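Local coordinates for peptidoglycan D,D-transpeptidase FtsI (Yersinia pestis, PDB 6SYN), which probably cross-links peptidoglycan as a class B penicillin-binding protein, a D,D-transpeptidase of the bacterial periplasm, at residues A[313-326]-A[346-360]. Numbering follows the deposited sequence.
Sequences ALAMPSSALVDTYS and YPKKQRWSDIERATF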
loop_
_atom_site.group_PDB
_atom_site.type_symbol
_atom_site.label_atom_id
_atom_site.label_comp_id
_atom_site.label_asym_id
_atom_site.label_seq_id
_atom_site.Cartn_x
_atom_site.Cartn_y
_atom_site.Cartn_z
ATOM N N ALA A 313 12.736 -0.257 -26.473
ATOM C CA ALA A 313 13.943 -0.280 -25.613
ATOM C C ALA A 313 15.208 -0.416 -26.470
ATOM O O ALA A 313 16.123 0.406 -26.284
ATOM C CB ALA A 313 13.850 -1.412 -24.625
ATOM N N LEU A 314 15.250 -1.412 -27.364
ATOM C CA LEU A 314 16.485 -1.834 -28.086
ATOM C C LEU A 314 16.767 -0.917 -29.286
ATOM O O LEU A 314 17.873 -1.028 -29.844
ATOM C CB LEU A 314 16.359 -3.303 -28.513
ATOM C CG LEU A 314 16.570 -4.328 -27.397
ATOM C CD1 LEU A 314 16.054 -5.702 -27.803
ATOM C CD2 LEU A 314 18.034 -4.419 -27.000
ATOM N N ALA A 315 15.839 -0.027 -29.663
ATOM C CA ALA A 315 16.101 1.062 -30.638
ATOM C C ALA A 315 16.669 2.282 -29.899
ATOM O O ALA A 315 16.743 3.366 -30.513
ATOM C CB ALA A 315 14.851 1.406 -31.415
ATOM N N MET A 316 17.065 2.116 -28.631
ATOM C CA MET A 316 17.631 3.206 -27.791
ATOM C C MET A 316 18.778 2.668 -26.943
ATOM O O MET A 316 18.867 1.463 -26.722
ATOM C CB MET A 316 16.555 3.796 -26.873
ATOM C CG MET A 316 15.397 4.406 -27.633
ATOM S SD MET A 316 14.243 5.317 -26.576
ATOM C CE MET A 316 13.410 3.959 -25.758
ATOM N N PRO A 317 19.689 3.545 -26.455
ATOM C CA PRO A 317 20.711 3.150 -25.490
ATOM C C PRO A 317 20.072 2.691 -24.172
ATOM O O PRO A 317 19.050 3.244 -23.794
ATOM C CB PRO A 317 21.538 4.419 -25.230
ATOM C CG PRO A 317 21.166 5.372 -26.343
ATOM C CD PRO A 317 19.774 4.974 -26.789
ATOM N N SER A 318 20.699 1.716 -23.507
ATOM C CA SER A 318 20.255 1.137 -22.211
ATOM C C SER A 318 19.995 2.248 -21.185
ATOM O O SER A 318 19.110 2.051 -20.335
ATOM C CB SER A 318 21.258 0.137 -21.693
ATOM O OG SER A 318 22.455 0.783 -21.307
ATOM N N SER A 319 20.721 3.371 -21.276
ATOM C CA SER A 319 20.704 4.495 -20.300
ATOM C C SER A 319 19.381 5.274 -20.350
ATOM O O SER A 319 19.064 5.938 -19.340
ATOM C CB SER A 319 21.871 5.415 -20.531
ATOM O OG SER A 319 21.757 6.044 -21.797
ATOM N N ALA A 320 18.649 5.223 -21.470
ATOM C CA ALA A 320 17.416 6.017 -21.703
ATOM C C ALA A 320 16.322 5.616 -20.702
ATOM O O ALA A 320 15.861 6.507 -19.953
ATOM C CB ALA A 320 16.941 5.859 -23.127
ATOM N N LEU A 321 15.921 4.339 -20.679
ATOM C CA LEU A 321 14.867 3.838 -19.753
ATOM C C LEU A 321 15.361 3.941 -18.306
ATOM O O LEU A 321 14.509 4.110 -17.403
ATOM C CB LEU A 321 14.488 2.393 -20.097
ATOM C CG LEU A 321 13.590 2.222 -21.317
ATOM C CD1 LEU A 321 13.410 0.752 -21.652
ATOM C CD2 LEU A 321 12.241 2.882 -21.093
ATOM N N VAL A 322 16.678 3.844 -18.098
ATOM C CA VAL A 322 17.312 3.996 -16.755
ATOM C C VAL A 322 17.151 5.455 -16.312
ATOM O O VAL A 322 16.870 5.676 -15.129
ATOM C CB VAL A 322 18.785 3.542 -16.740
ATOM C CG1 VAL A 322 19.435 3.789 -15.385
ATOM C CG2 VAL A 322 18.914 2.075 -17.121
ATOM N N ASP A 323 17.289 6.409 -17.233
ATOM C CA ASP A 323 17.086 7.853 -16.939
ATOM C C ASP A 323 15.600 8.143 -16.674
ATOM O O ASP A 323 15.311 8.859 -15.703
ATOM C CB ASP A 323 17.620 8.746 -18.060
ATOM C CG ASP A 323 17.940 10.143 -17.563
ATOM O OD1 ASP A 323 18.918 10.272 -16.790
ATOM O OD2 ASP A 323 17.190 11.081 -17.920
ATOM N N THR A 324 14.684 7.621 -17.492
ATOM C CA THR A 324 13.234 7.931 -17.385
ATOM C C THR A 324 12.652 7.323 -16.101
ATOM O O THR A 324 11.874 8.027 -15.434
ATOM C CB THR A 324 12.453 7.488 -18.627
ATOM O OG1 THR A 324 12.983 8.173 -19.763
ATOM C CG2 THR A 324 10.972 7.783 -18.499
ATOM N N TYR A 325 12.985 6.075 -15.761
ATOM C CA TYR A 325 12.459 5.410 -14.541
ATOM C C TYR A 325 12.969 6.169 -13.311
ATOM O O TYR A 325 12.174 6.355 -12.362
ATOM C CB TYR A 325 12.870 3.940 -14.460
ATOM C CG TYR A 325 12.291 3.013 -15.499
ATOM C CD1 TYR A 325 11.616 3.472 -16.617
ATOM C CD2 TYR A 325 12.482 1.650 -15.385
ATOM C CE1 TYR A 325 11.123 2.599 -17.574
ATOM C CE2 TYR A 325 11.996 0.762 -16.327
ATOM C CZ TYR A 325 11.316 1.237 -17.430
ATOM O OH TYR A 325 10.849 0.352 -18.356
ATOM N N SER A 326 14.248 6.573 -13.335
ATOM C CA SER A 326 14.891 7.466 -12.332
ATOM C C SER A 326 14.125 8.787 -12.255
ATOM O O SER A 326 13.708 9.157 -11.153
ATOM C CB SER A 326 16.347 7.722 -12.648
ATOM O OG SER A 326 17.168 6.663 -12.182
ATOM N N TYR A 346 17.565 -0.648 -7.642
ATOM C CA TYR A 346 17.561 0.018 -8.964
ATOM C C TYR A 346 18.955 -0.042 -9.579
ATOM O O TYR A 346 19.917 0.383 -8.948
ATOM C CB TYR A 346 17.088 1.458 -8.800
ATOM C CG TYR A 346 16.825 2.126 -10.119
ATOM C CD1 TYR A 346 15.660 1.868 -10.820
ATOM C CD2 TYR A 346 17.776 2.951 -10.698
ATOM C CE1 TYR A 346 15.424 2.449 -12.052
ATOM C CE2 TYR A 346 17.555 3.540 -11.930
ATOM C CZ TYR A 346 16.372 3.292 -12.604
ATOM O OH TYR A 346 16.148 3.879 -13.812
ATOM N N PRO A 347 19.101 -0.535 -10.833
ATOM C CA PRO A 347 20.416 -0.770 -11.430
ATOM C C PRO A 347 21.269 0.487 -11.657
ATOM O O PRO A 347 20.760 1.490 -12.122
ATOM C CB PRO A 347 20.125 -1.434 -12.788
ATOM C CG PRO A 347 18.695 -1.062 -13.090
ATOM C CD PRO A 347 18.013 -0.920 -11.743
ATOM N N LYS A 348 22.555 0.367 -11.321
ATOM C CA LYS A 348 23.619 1.372 -11.575
ATOM C C LYS A 348 24.730 0.717 -12.411
ATOM O O LYS A 348 25.856 1.236 -12.398
ATOM C CB LYS A 348 24.122 1.921 -10.235
ATOM C CG LYS A 348 23.032 2.445 -9.303
ATOM C CD LYS A 348 23.450 3.655 -8.481
ATOM C CE LYS A 348 22.636 3.846 -7.217
ATOM N NZ LYS A 348 23.221 4.884 -6.333
ATOM N N LYS A 349 24.419 -0.373 -13.119
ATOM C CA LYS A 349 25.354 -1.064 -14.051
ATOM C C LYS A 349 25.421 -0.268 -15.360
ATOM O O LYS A 349 24.362 0.211 -15.812
ATOM C CB LYS A 349 24.929 -2.515 -14.309
ATOM C CG LYS A 349 23.436 -2.747 -14.497
ATOM C CD LYS A 349 23.097 -3.924 -15.385
ATOM C CE LYS A 349 21.671 -4.402 -15.205
ATOM N NZ LYS A 349 21.387 -5.598 -16.032
ATOM N N GLN A 350 26.620 -0.141 -15.942
ATOM C CA GLN A 350 26.912 0.737 -17.108
ATOM C C GLN A 350 27.017 -0.086 -18.401
ATOM O O GLN A 350 27.347 0.516 -19.442
ATOM C CB GLN A 350 28.220 1.502 -16.882
ATOM C CG GLN A 350 28.313 2.192 -15.525
ATOM C CD GLN A 350 27.309 3.309 -15.367
ATOM O OE1 GLN A 350 27.159 4.155 -16.245
ATOM N NE2 GLN A 350 26.622 3.333 -14.234
ATOM N N ARG A 351 26.752 -1.396 -18.346
ATOM C CA ARG A 351 26.975 -2.340 -19.474
ATOM C C ARG A 351 25.898 -3.432 -19.447
ATOM O O ARG A 351 26.114 -4.467 -18.789
ATOM C CB ARG A 351 28.380 -2.940 -19.377
ATOM C CG ARG A 351 28.750 -3.873 -20.523
ATOM C CD ARG A 351 29.164 -5.248 -20.024
ATOM N NE ARG A 351 30.180 -5.176 -18.973
ATOM C CZ ARG A 351 30.400 -6.104 -18.032
ATOM N NH1 ARG A 351 29.676 -7.212 -17.982
ATOM N NH2 ARG A 351 31.350 -5.912 -17.132
ATOM N N TRP A 352 24.789 -3.201 -20.153
ATOM C CA TRP A 352 23.604 -4.098 -20.190
ATOM C C TRP A 352 23.722 -5.073 -21.361
ATOM O O TRP A 352 24.183 -4.645 -22.435
ATOM C CB TRP A 352 22.318 -3.286 -20.336
ATOM C CG TRP A 352 21.952 -2.418 -19.175
ATOM C CD1 TRP A 352 22.690 -1.421 -18.604
ATOM C CD2 TRP A 352 20.690 -2.431 -18.486
ATOM N NE1 TRP A 352 21.984 -0.834 -17.588
ATOM C CE2 TRP A 352 20.753 -1.431 -17.493
ATOM C CE3 TRP A 352 19.524 -3.197 -18.607
ATOM C CZ2 TRP A 352 19.690 -1.184 -16.626
ATOM C CZ3 TRP A 352 18.474 -2.947 -17.752
ATOM C CH2 TRP A 352 18.558 -1.953 -16.777
ATOM N N SER A 353 23.281 -6.319 -21.165
ATOM C CA SER A 353 22.986 -7.287 -22.253
ATOM C C SER A 353 21.674 -6.877 -22.924
ATOM O O SER A 353 20.894 -6.127 -22.310
ATOM C CB SER A 353 22.932 -8.707 -21.747
ATOM O OG SER A 353 21.903 -8.873 -20.782
ATOM N N ASP A 354 21.453 -7.351 -24.147
ATOM C CA ASP A 354 20.283 -7.004 -24.994
ATOM C C ASP A 354 19.002 -7.576 -24.365
ATOM O O ASP A 354 17.959 -6.900 -24.445
ATOM C CB ASP A 354 20.536 -7.463 -26.430
ATOM C CG ASP A 354 21.599 -6.638 -27.138
ATOM O OD1 ASP A 354 22.391 -5.959 -26.440
ATOM O OD2 ASP A 354 21.621 -6.674 -28.382
ATOM N N ILE A 355 19.081 -8.762 -23.752
ATOM C CA ILE A 355 17.942 -9.414 -23.032
ATOM C C ILE A 355 17.630 -8.622 -21.753
ATOM O O ILE A 355 16.441 -8.549 -21.387
ATOM C CB ILE A 355 18.206 -10.912 -22.738
ATOM C CG1 ILE A 355 17.015 -11.589 -22.046
ATOM C CG2 ILE A 355 19.482 -11.114 -21.928
ATOM C CD1 ILE A 355 15.679 -11.401 -22.733
ATOM N N GLU A 356 18.643 -8.054 -21.093
ATOM C CA GLU A 356 18.450 -7.251 -19.855
ATOM C C GLU A 356 17.671 -5.982 -20.214
ATOM O O GLU A 356 16.640 -5.723 -19.567
ATOM C CB GLU A 356 19.792 -6.981 -19.174
ATOM C CG GLU A 356 20.252 -8.156 -18.326
ATOM C CD GLU A 356 21.709 -8.149 -17.894
ATOM O OE1 GLU A 356 22.469 -7.268 -18.354
ATOM O OE2 GLU A 356 22.078 -9.027 -17.090
ATOM N N ARG A 357 18.123 -5.261 -21.245
ATOM C CA ARG A 357 17.454 -4.061 -21.823
ATOM C C ARG A 357 15.983 -4.369 -22.128
ATOM O O ARG A 357 15.120 -3.568 -21.725
ATOM C CB ARG A 357 18.202 -3.610 -23.081
ATOM C CG ARG A 357 19.574 -3.020 -22.782
ATOM C CD ARG A 357 20.502 -3.021 -23.977
ATOM N NE ARG A 357 20.131 -1.998 -24.939
ATOM C CZ ARG A 357 20.706 -1.828 -26.122
ATOM N NH1 ARG A 357 21.694 -2.622 -26.507
ATOM N NH2 ARG A 357 20.291 -0.861 -26.921
ATOM N N ALA A 358 15.712 -5.488 -22.806
ATOM C CA ALA A 358 14.350 -5.961 -23.154
ATOM C C ALA A 358 13.521 -6.167 -21.878
ATOM O O ALA A 358 12.446 -5.560 -21.763
ATOM C CB ALA A 358 14.428 -7.231 -23.968
ATOM N N THR A 359 13.996 -6.992 -20.947
ATOM C CA THR A 359 13.251 -7.350 -19.709
ATOM C C THR A 359 12.957 -6.080 -18.895
ATOM O O THR A 359 11.864 -6.017 -18.299
ATOM C CB THR A 359 13.992 -8.423 -18.905
ATOM O OG1 THR A 359 15.344 -7.999 -18.736
ATOM C CG2 THR A 359 13.946 -9.774 -19.583
ATOM N N PHE A 360 13.871 -5.100 -18.907
ATOM C CA PHE A 360 13.705 -3.771 -18.256
ATOM C C PHE A 360 12.539 -2.999 -18.892
ATOM O O PHE A 360 11.932 -2.170 -18.186
ATOM C CB PHE A 360 14.985 -2.939 -18.357
ATOM C CG PHE A 360 15.167 -1.919 -17.260
ATOM C CD1 PHE A 360 15.187 -2.309 -15.928
ATOM C CD2 PHE A 360 15.353 -0.576 -17.555
ATOM C CE1 PHE A 360 15.370 -1.380 -14.916
ATOM C CE2 PHE A 360 15.541 0.351 -16.541
ATOM C CZ PHE A 360 15.548 -0.052 -15.223
HETATM O O HOH W 1 18.034 -0.295 -24.160
#
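Phe360 turns its CG anti to the backbone N (chi1 -153°) and Tyr325 turns its own anti to the carbonyl carbon (chi1 -67°), bringing two rings from neighbouring helices into an offset stack, centroids 4.7 Å apart. The side chains run antiparallel past one another, ring planes 30° apart, and the Tyr325 hydroxyl reaches past the Phe360 ring to donate to Phe360 O (OH to O 2.7 Å). Tyrosine suits this place because its ring packs while its hydroxyl binds a carbonyl near the end of the partner segment. The other face of Phe360 is covered by Trp352 CH2. Val322 CG2 packs obliquely against both Phe360 and Trp352, 3.4 Å from Trp352 CZ2; beta-branched valine can give its other methyl, CG1, to Tyr346. Tyr346 OH points at Val322 O, too close to be trusted in detail; that carbonyl accepts from Ser326 OG. Farther along, small Ser318 lets its CB sit over the five-membered ring of Trp352 in a CH-pi contact, with Arg357 CG close by. The Arg357 chain, bent at chi3, turns one guanidinium face to Leu314 CD2. In the guanidinium plane NH2 donates to Met316 O at 2.7 Å, while NE donates to a water within hydrogen-bonding distance of Ala313 O; NH1 makes a salt bridge to Asp354 OD1. Leu321 and Tyr325 also touch Val258 of helix 255-264, which starts at Lys255, a ligand-pocket residue like Ser252. Apolar and aromatic groups thus fill the contact, while Arg357 and Tyr325 donate to main-chain carbonyls within it and probably help fix how the segments lie beside the active site.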